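Endo-alpha-(1->5)-L-arabinanase (Bacillus licheniformis, PDB 6B7K) probably cuts internal alpha-1,5-arabinofuranosidic linkages of arabinans, as a calcium-containing endo-hydrolase of glycoside hydrolase family 43 that takes part in arabinan breakdown. Local coordinates at residues 17-22 with 283-288; 219-224 with 247-252; 27-32 with 114-119. One frame throughout, in Å; residues are numbered along the deposited sequence.

Interaction 1. Residues 17-22 with 283-288; sequences GDNFIH and VSKLLI
Ser-284 gives its OG to the carbonyl oxygen of Ile-21 (OG to O, 2.7 Å), meeting it 31° out of the carbonyl plane. With chi1 at 56° this OG sits between its own backbone N and carbonyl carbon, which also brings it to the edge of the His-22 imidazole, 3.3 Å from CD2. Two weak backbone bonds follow along the chains. Ile-21 N reaches Ser-284 O over 3.3 Å in a fairly straight line, while Leu-286 N meets Asn-19 O at 2.9 Å but along a path bent to 124°. The chains run steeply across each other, and only Phe-20 and Lys-285 form a bridge. Apolar groups fill the sides: Val-283 CG2 lies 3.4 Å from CD1 at the edge of the Phe-20 ring, and Ile-21 CG2 rests 3.7 Å from Leu-286 CB. Asn-19 lays its amide across the bent Lys-285 chain, with OD1 3.9 Å from CD, its ND2 being bound by Thr-15. Further out, Tyr-276 holds His-22 NE2 and the ring of His-274 meets that of His-22, beside Asp-23, the predicted proton acceptor. In this five-bladed propeller the contact joins the loop after strand 16-17, in the first blade, to strand 284-293 of the last. Where strand pairing is slight, the hydroxyl-to-carbonyl bond is therefore likely to help hold the backbone just before Asp-23.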
loop_
_atom_site.group_PDB
_atom_site.type_symbol
_atom_site.label_atom_id
_atom_site.label_comp_id
_atom_site.label_asym_id
_atom_site.label_seq_id
_atom_site.Cartn_x
_atom_site.Cartn_y
_atom_site.Cartn_z
ATOM N N GLY A 17 -4.625 -22.026 -3.739
ATOM C CA GLY A 17 -3.372 -22.454 -3.131
ATOM C C GLY A 17 -3.096 -21.635 -1.890
ATOM O O GLY A 17 -3.999 -21.385 -1.081
ATOM N N ASP A 18 -1.843 -21.216 -1.729
ATOM C CA ASP A 18 -1.425 -20.427 -0.570
ATOM C C ASP A 18 -1.623 -18.941 -0.874
ATOM O O ASP A 18 -0.681 -18.161 -1.018
ATOM C CB ASP A 18 0.024 -20.748 -0.214
ATOM C CG ASP A 18 0.423 -20.242 1.158
ATOM O OD1 ASP A 18 -0.403 -19.579 1.821
ATOM O OD2 ASP A 18 1.569 -20.510 1.581
ATOM N N ASN A 19 -2.898 -18.560 -0.971
ATOM C CA ASN A 19 -3.296 -17.226 -1.398
ATOM C C ASN A 19 -3.647 -16.310 -0.230
ATOM O O ASN A 19 -4.326 -15.294 -0.429
ATOM C CB ASN A 19 -4.474 -17.318 -2.371
ATOM C CG ASN A 19 -5.687 -17.990 -1.758
ATOM O OD1 ASN A 19 -5.566 -18.782 -0.824
ATOM N ND2 ASN A 19 -6.867 -17.678 -2.283
ATOM N N PHE A 20 -3.206 -16.644 0.981
ATOM C CA PHE A 20 -3.424 -15.762 2.119
ATOM C C PHE A 20 -2.491 -14.564 2.030
ATOM O O PHE A 20 -1.293 -14.716 1.770
ATOM C CB PHE A 20 -3.195 -16.506 3.435
ATOM C CG PHE A 20 -3.064 -15.596 4.629
ATOM C CD1 PHE A 20 -4.189 -15.134 5.288
ATOM C CD2 PHE A 20 -1.817 -15.198 5.090
ATOM C CE1 PHE A 20 -4.079 -14.298 6.385
ATOM C CE2 PHE A 20 -1.701 -14.359 6.185
ATOM C CZ PHE A 20 -2.835 -13.909 6.833
ATOM N N ILE A 21 -3.037 -13.370 2.259
ATOM C CA ILE A 21 -2.250 -12.143 2.212
ATOM C C ILE A 21 -2.988 -11.078 3.006
ATOM O O ILE A 21 -4.187 -11.191 3.265
ATOM C CB ILE A 21 -2.001 -11.688 0.752
ATOM C CG1 ILE A 21 -0.763 -10.794 0.674
ATOM C CG2 ILE A 21 -3.221 -10.957 0.206
ATOM C CD1 ILE A 21 0.490 -11.454 1.193
ATOM N N HIS A 22 -2.260 -10.039 3.406
ATOM C CA HIS A 22 -2.858 -8.869 4.027
ATOM C C HIS A 22 -1.979 -7.669 3.715
ATOM O O HIS A 22 -0.760 -7.731 3.902
ATOM C CB HIS A 22 -3.010 -9.052 5.538
ATOM C CG HIS A 22 -4.089 -8.206 6.137
ATOM N ND1 HIS A 22 -3.832 -7.013 6.775
ATOM C CD2 HIS A 22 -5.431 -8.378 6.187
ATOM C CE1 HIS A 22 -4.969 -6.489 7.199
ATOM N NE2 HIS A 22 -5.954 -7.298 6.854
ATOM N N VAL A 283 -10.862 -15.143 6.631
ATOM C CA VAL A 283 -9.429 -14.969 6.461
ATOM C C VAL A 283 -9.169 -14.199 5.172
ATOM O O VAL A 283 -9.794 -14.455 4.134
ATOM C CB VAL A 283 -8.726 -16.337 6.477
ATOM C CG1 VAL A 283 -9.444 -17.307 5.575
ATOM C CG2 VAL A 283 -7.278 -16.205 6.063
ATOM N N SER A 284 -8.263 -13.227 5.243
ATOM C CA SER A 284 -7.990 -12.364 4.100
ATOM C C SER A 284 -7.224 -13.120 3.022
ATOM O O SER A 284 -6.166 -13.701 3.285
ATOM C CB SER A 284 -7.201 -11.133 4.545
ATOM O OG SER A 284 -6.008 -11.507 5.208
ATOM N N LYS A 285 -7.758 -13.104 1.805
ATOM C CA LYS A 285 -7.151 -13.743 0.648
ATOM C C LYS A 285 -6.633 -12.682 -0.318
ATOM O O LYS A 285 -6.805 -11.477 -0.114
ATOM C CB LYS A 285 -8.155 -14.667 -0.045
ATOM C CG LYS A 285 -8.839 -15.650 0.885
ATOM C CD LYS A 285 -7.844 -16.628 1.473
ATOM C CE LYS A 285 -8.550 -17.711 2.262
ATOM N NZ LYS A 285 -7.607 -18.778 2.693
ATOM N N LEU A 286 -5.991 -13.144 -1.385
ATOM C CA LEU A 286 -5.453 -12.276 -2.422
ATOM C C LEU A 286 -6.448 -12.173 -3.570
ATOM O O LEU A 286 -6.908 -13.193 -4.093
ATOM C CB LEU A 286 -4.110 -12.802 -2.928
ATOM C CG LEU A 286 -3.456 -12.025 -4.073
ATOM C CD1 LEU A 286 -3.195 -10.587 -3.659
ATOM C CD2 LEU A 286 -2.171 -12.707 -4.517
ATOM N N LEU A 287 -6.782 -10.944 -3.953
ATOM C CA LEU A 287 -7.671 -10.678 -5.076
ATOM C C LEU A 287 -6.947 -9.781 -6.067
ATOM O O LEU A 287 -6.478 -8.696 -5.702
ATOM C CB LEU A 287 -8.977 -10.028 -4.613
ATOM C CG LEU A 287 -10.017 -10.975 -4.015
ATOM C CD1 LEU A 287 -11.353 -10.268 -3.873
ATOM C CD2 LEU A 287 -10.153 -12.223 -4.873
ATOM N N ILE A 288 -6.853 -10.234 -7.313
ATOM C CA ILE A 288 -6.147 -9.518 -8.366
ATOM C C ILE A 288 -7.111 -9.282 -9.517
ATOM O O ILE A 288 -7.823 -10.201 -9.939
ATOM C CB ILE A 288 -4.905 -10.291 -8.843
ATOM C CG1 ILE A 288 -4.028 -10.671 -7.650
ATOM C CG2 ILE A 288 -4.114 -9.458 -9.832
ATOM C CD1 ILE A 288 -2.846 -11.510 -8.023
#

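Interaction 2. Residues 219-224 with 247-252; sequences TYKIAY and GTILDS
Thr-248 lies over one face of the Tyr-224 ring, its CB 4.2 Å from the ring centroid and 22° off the normal, a CH-pi contact, while its OG1 also donates to Tyr-224 O (3.1 Å) from above the carbonyl plane. Chi1 of 53° turns the tyrosine ring back toward strand 248-251, and Leu-250 CB meets its edge, 3.5 Å from CE1, the two side chains crossing near a right angle. A leucine in place of Tyr-224 would probably strip Thr-248 of its aromatic face and leave a gap beside Leu-250. This is the tight end, where Tyr-224 N binds Thr-248 O at 3.1 Å and Gly-247 CA comes 3.7 Å from Ala-223 CB. The pairing is antiparallel and closes the outer edge of the propeller's fourth blade, broken by a classic beta bulge: Leu-250 and Asp-251 both face Ile-222, whose O takes Leu-250 N at 2.6 Å and Asp-251 N only weakly, while Ile-222 N returns a bond to Asp-251 O. The looser, more exposed part lies among the side chains of Lys-221, Ile-249 and Ser-252. There the Lys-221 chain crosses Ile-249, CD to CD1 3.6 Å, and its CG only brushes Ser-252 CB at 4.2 Å. Lys-221 NZ goes on to a salt bridge with Asp-210, and the Asp-251 carboxylate turns to Arg-273 in the last blade.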
loop_
_atom_site.group_PDB
_atom_site.type_symbol
_atom_site.label_atom_id
_atom_site.label_comp_id
_atom_site.label_asym_id
_atom_site.label_seq_id
_atom_site.Cartn_x
_atom_site.Cartn_y
_atom_site.Cartn_z
ATOM N N THR A 219 -15.731 -3.236 7.559
ATOM C CA THR A 219 -16.172 -2.242 6.581
ATOM C C THR A 219 -14.933 -1.669 5.912
ATOM O O THR A 219 -14.287 -0.769 6.447
ATOM C CB THR A 219 -16.984 -1.141 7.250
ATOM O OG1 THR A 219 -16.155 -0.444 8.189
ATOM C CG2 THR A 219 -18.187 -1.723 7.991
ATOM N N TYR A 220 -14.569 -2.215 4.763
ATOM C CA TYR A 220 -13.374 -1.780 4.064
ATOM C C TYR A 220 -13.748 -1.501 2.618
ATOM O O TYR A 220 -14.365 -2.345 1.958
ATOM C CB TYR A 220 -12.269 -2.846 4.157
ATOM C CG TYR A 220 -10.852 -2.334 4.389
ATOM C CD1 TYR A 220 -10.618 -1.056 4.880
ATOM C CD2 TYR A 220 -9.747 -3.141 4.117
ATOM C CE1 TYR A 220 -9.326 -0.595 5.092
ATOM C CE2 TYR A 220 -8.452 -2.687 4.323
ATOM C CZ TYR A 220 -8.249 -1.416 4.807
ATOM O OH TYR A 220 -6.963 -0.977 5.015
ATOM N N LYS A 221 -13.365 -0.330 2.121
ATOM C CA LYS A 221 -13.708 0.085 0.772
ATOM C C LYS A 221 -12.458 0.582 0.061
ATOM O O LYS A 221 -11.417 0.814 0.677
ATOM C CB LYS A 221 -14.790 1.170 0.784
ATOM C CG LYS A 221 -16.109 0.706 1.362
ATOM C CD LYS A 221 -17.003 1.899 1.630
ATOM C CE LYS A 221 -18.234 1.489 2.409
ATOM N NZ LYS A 221 -17.861 0.941 3.741
ATOM N N ILE A 222 -12.574 0.734 -1.255
ATOM C CA ILE A 222 -11.502 1.248 -2.100
ATOM C C ILE A 222 -12.051 2.444 -2.863
ATOM O O ILE A 222 -13.029 2.312 -3.611
ATOM C CB ILE A 222 -10.970 0.180 -3.069
ATOM C CG1 ILE A 222 -10.308 -0.962 -2.295
ATOM C CG2 ILE A 222 -9.994 0.798 -4.059
ATOM C CD1 ILE A 222 -9.854 -2.104 -3.172
ATOM N N ALA A 223 -11.429 3.605 -2.670
ATOM C CA ALA A 223 -11.863 4.846 -3.295
ATOM C C ALA A 223 -10.681 5.512 -3.984
ATOM O O ALA A 223 -9.531 5.359 -3.561
ATOM C CB ALA A 223 -12.478 5.806 -2.270
ATOM N N TYR A 224 -10.975 6.266 -5.040
ATOM C CA TYR A 224 -9.944 6.854 -5.884
ATOM C C TYR A 224 -10.258 8.315 -6.175
ATOM O O TYR A 224 -11.383 8.785 -5.981
ATOM C CB TYR A 224 -9.790 6.075 -7.202
ATOM C CG TYR A 224 -11.080 5.885 -7.965
ATOM C CD1 TYR A 224 -11.937 4.834 -7.667
ATOM C CD2 TYR A 224 -11.440 6.750 -8.989
ATOM C CE1 TYR A 224 -13.117 4.653 -8.359
ATOM C CE2 TYR A 224 -12.619 6.574 -9.691
ATOM C CZ TYR A 224 -13.454 5.524 -9.369
ATOM O OH TYR A 224 -14.629 5.341 -10.058
ATOM N N GLY A 247 -14.101 10.624 -2.294
ATOM C CA GLY A 247 -13.682 9.299 -2.698
ATOM C C GLY A 247 -14.778 8.556 -3.435
ATOM O O GLY A 247 -15.779 8.162 -2.831
ATOM N N THR A 248 -14.614 8.379 -4.742
ATOM C CA THR A 248 -15.525 7.540 -5.511
ATOM C C THR A 248 -15.163 6.079 -5.275
ATOM O O THR A 248 -14.021 5.672 -5.512
ATOM C CB THR A 248 -15.455 7.882 -6.996
ATOM O OG1 THR A 248 -14.084 8.009 -7.387
ATOM C CG2 THR A 248 -16.190 9.181 -7.281
ATOM N N ILE A 249 -16.128 5.296 -4.808
ATOM C CA ILE A 249 -15.869 3.925 -4.384
ATOM C C ILE A 249 -15.699 3.038 -5.611
ATOM O O ILE A 249 -16.589 2.958 -6.464
ATOM C CB ILE A 249 -16.993 3.409 -3.478
ATOM C CG1 ILE A 249 -16.968 4.152 -2.141
ATOM C CG2 ILE A 249 -16.863 1.910 -3.267
ATOM C CD1 ILE A 249 -18.100 3.780 -1.216
ATOM N N LEU A 250 -14.549 2.373 -5.701
ATOM C CA LEU A 250 -14.292 1.417 -6.769
ATOM C C LEU A 250 -14.745 0.013 -6.410
ATOM O O LEU A 250 -15.111 -0.763 -7.303
ATOM C CB LEU A 250 -12.798 1.394 -7.109
ATOM C CG LEU A 250 -12.357 0.484 -8.256
ATOM C CD1 LEU A 250 -12.998 0.918 -9.567
ATOM C CD2 LEU A 250 -10.842 0.469 -8.371
ATOM N N ASP A 251 -14.735 -0.329 -5.124
ATOM C CA ASP A 251 -15.104 -1.673 -4.689
ATOM C C ASP A 251 -15.512 -1.615 -3.226
ATOM O O ASP A 251 -14.715 -1.206 -2.376
ATOM C CB ASP A 251 -13.938 -2.641 -4.890
ATOM C CG ASP A 251 -14.306 -4.071 -4.558
ATOM O OD1 ASP A 251 -15.515 -4.371 -4.463
ATOM O OD2 ASP A 251 -13.384 -4.895 -4.384
ATOM N N SER A 252 -16.747 -2.020 -2.933
ATOM C CA SER A 252 -17.220 -2.136 -1.562
ATOM C C SER A 252 -17.449 -3.577 -1.127
ATOM O O SER A 252 -17.750 -3.809 0.048
ATOM C CB SER A 252 -18.518 -1.332 -1.375
ATOM O OG SER A 252 -19.448 -1.608 -2.408
#

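Interaction 3. Residues 27-32 with 114-119; sequences IKEGNT and DRISSG
Glu-29 sends CG anti to its backbone N (chi1 173°) and stays extended beyond it, a full-length reach that carries its carboxylate to Ile-116 and Ser-117 at the start of the short 3-10 segment 116-118. Each oxygen has its own partner there. OE1 takes the backbone N of Ile-116 at 2.9 Å on its syn side, 17° out of the carboxylate plane. OE2 is held more loosely, by weak bonds from Ser-117 N over 3.5 Å and from Ser-117 OG. Arg-115 touches this group with its aliphatic part: CG packs 3.4 Å from Glu-29 OE2, but a bend at chi3 takes the guanidinium elsewhere, so that NH1 stays 5.3 Å from OE2 and the two planes are inclined at 47°. Any attraction between the two charges is likely to be long-range, as they form no salt bridge. On the inner side of the carboxylate, Ile-27 CG2 meets Ile-116 CD1 at 3.7 Å, with Phe-36 and Ile-85 touching both. Two local features shape the partners. Glu-29 opens a type II' turn ending at Thr-32, with Gly-30 at positive phi, and Ser-118 sends both N and OG to Arg-115 O, the OG bond measuring 2.9 Å. The contact bridges strand 25-29, the innermost strand of the first propeller blade, and the loop joining strands 106-113 and 122-130 of the second. A carboxylate set against consecutive backbone N-H groups would probably keep its negative charge, which is likely to strengthen the one good bond, from Ile-116 N, beside the isoleucine pair.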
loop_
_atom_site.group_PDB
_atom_site.type_symbol
_atom_site.label_atom_id
_atom_site.label_comp_id
_atom_site.label_asym_id
_atom_site.label_seq_id
_atom_site.Cartn_x
_atom_site.Cartn_y
_atom_site.Cartn_z
ATOM N N ILE A 27 4.359 -7.155 -7.634
ATOM C CA ILE A 27 5.479 -6.896 -8.532
ATOM C C ILE A 27 5.655 -8.159 -9.371
ATOM O O ILE A 27 5.015 -9.183 -9.126
ATOM C CB ILE A 27 6.768 -6.526 -7.758
ATOM C CG1 ILE A 27 7.875 -6.007 -8.692
ATOM C CG2 ILE A 27 7.258 -7.707 -6.932
ATOM C CD1 ILE A 27 7.473 -4.826 -9.548
ATOM N N LYS A 28 6.526 -8.087 -10.376
ATOM C CA LYS A 28 6.640 -9.164 -11.355
ATOM C C LYS A 28 8.026 -9.092 -11.973
ATOM O O LYS A 28 8.300 -8.182 -12.762
ATOM C CB LYS A 28 5.551 -9.031 -12.410
ATOM C CG LYS A 28 5.294 -10.269 -13.236
ATOM C CD LYS A 28 4.353 -9.928 -14.370
ATOM C CE LYS A 28 4.083 -11.120 -15.261
ATOM N NZ LYS A 28 5.329 -11.813 -15.674
ATOM N N GLU A 29 8.892 -10.033 -11.609
ATOM C CA GLU A 29 10.254 -10.103 -12.121
ATOM C C GLU A 29 10.363 -11.320 -13.035
ATOM O O GLU A 29 10.146 -12.454 -12.590
ATOM C CB GLU A 29 11.266 -10.197 -10.978
ATOM C CG GLU A 29 12.695 -10.441 -11.430
ATOM C CD GLU A 29 13.638 -10.675 -10.265
ATOM O OE1 GLU A 29 13.983 -9.702 -9.563
ATOM O OE2 GLU A 29 14.029 -11.839 -10.044
ATOM N N GLY A 30 10.702 -11.084 -14.299
ATOM C CA GLY A 30 10.636 -12.153 -15.270
ATOM C C GLY A 30 9.201 -12.591 -15.455
ATOM O O GLY A 30 8.278 -11.771 -15.539
ATOM N N ASN A 31 8.997 -13.906 -15.503
ATOM C CA ASN A 31 7.659 -14.475 -15.590
ATOM C C ASN A 31 7.040 -14.752 -14.228
ATOM O O ASN A 31 5.927 -15.283 -14.170
ATOM C CB ASN A 31 7.687 -15.771 -16.407
ATOM C CG ASN A 31 7.490 -15.532 -17.890
ATOM O OD1 ASN A 31 6.853 -14.558 -18.295
ATOM N ND2 ASN A 31 8.033 -16.423 -18.709
ATOM N N THR A 32 7.720 -14.405 -13.138
ATOM C CA THR A 32 7.275 -14.748 -11.795
ATOM C C THR A 32 6.624 -13.545 -11.127
ATOM O O THR A 32 7.231 -12.473 -11.035
ATOM C CB THR A 32 8.446 -15.245 -10.946
ATOM O OG1 THR A 32 9.072 -16.357 -11.596
ATOM C CG2 THR A 32 7.955 -15.679 -9.572
ATOM N N ASP A 114 18.934 -5.801 -5.940
ATOM C CA ASP A 114 19.028 -5.750 -7.392
ATOM C C ASP A 114 18.168 -6.799 -8.077
ATOM O O ASP A 114 17.885 -6.666 -9.274
ATOM C CB ASP A 114 20.481 -5.941 -7.843
ATOM C CG ASP A 114 20.944 -7.381 -7.717
ATOM O OD1 ASP A 114 20.868 -7.941 -6.606
ATOM O OD2 ASP A 114 21.369 -7.960 -8.738
ATOM N N ARG A 115 17.757 -7.836 -7.352
ATOM C CA ARG A 115 17.003 -8.938 -7.941
ATOM C C ARG A 115 16.290 -9.671 -6.819
ATOM O O ARG A 115 16.945 -10.231 -5.933
ATOM C CB ARG A 115 17.927 -9.885 -8.711
ATOM C CG ARG A 115 17.232 -11.128 -9.238
ATOM C CD ARG A 115 18.143 -11.930 -10.150
ATOM N NE ARG A 115 19.377 -12.331 -9.481
ATOM C CZ ARG A 115 19.540 -13.476 -8.828
ATOM N NH1 ARG A 115 18.543 -14.345 -8.744
ATOM N NH2 ARG A 115 20.703 -13.751 -8.256
ATOM N N ILE A 116 14.955 -9.670 -6.858
ATOM C CA ILE A 116 14.173 -10.274 -5.783
ATOM C C ILE A 116 14.507 -11.751 -5.625
ATOM O O ILE A 116 14.531 -12.274 -4.504
ATOM C CB ILE A 116 12.670 -10.051 -6.044
ATOM C CG1 ILE A 116 12.354 -8.554 -6.048
ATOM C CG2 ILE A 116 11.827 -10.782 -5.010
ATOM C CD1 ILE A 116 10.892 -8.229 -6.280
ATOM N N SER A 117 14.795 -12.441 -6.731
ATOM C CA SER A 117 15.058 -13.874 -6.667
ATOM C C SER A 117 16.377 -14.208 -5.977
ATOM O O SER A 117 16.627 -15.386 -5.695
ATOM C CB SER A 117 15.038 -14.478 -8.074
ATOM O OG SER A 117 16.196 -14.119 -8.804
ATOM N N SER A 118 17.227 -13.215 -5.700
ATOM C CA SER A 118 18.417 -13.484 -4.904
ATOM C C SER A 118 18.089 -13.640 -3.427
ATOM O O SER A 118 18.846 -14.295 -2.702
ATOM C CB SER A 118 19.448 -12.369 -5.089
ATOM O OG SER A 118 19.099 -11.221 -4.337
ATOM N N GLY A 119 16.980 -13.060 -2.967
ATOM C CA GLY A 119 16.609 -13.129 -1.568
ATOM C C GLY A 119 17.487 -12.335 -0.630
ATOM O O GLY A 119 17.321 -12.439 0.588
#

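In the fold
All three contacts tie the five-bladed propeller together, and all are only partly buried. Interaction 2 lies within the fourth blade, as antiparallel pairing interrupted by a bulge between strand 221-227 and the edge strand 248-251, with a threonine-to-tyrosine CH-pi contact added; interactions 1 and 3 join blades: the first to the last, and the first to the second. The first blade is thus held to both neighbours, by sites about 20 Å apart between centres. Interaction 1, with half its touching residues buried, works mainly through backbone and hydroxyl groups near the predicted catalytic Asp-23. Interaction 3, farther from the chain's centre and nearer the surface, relies on one carboxylate and an isoleucine pair.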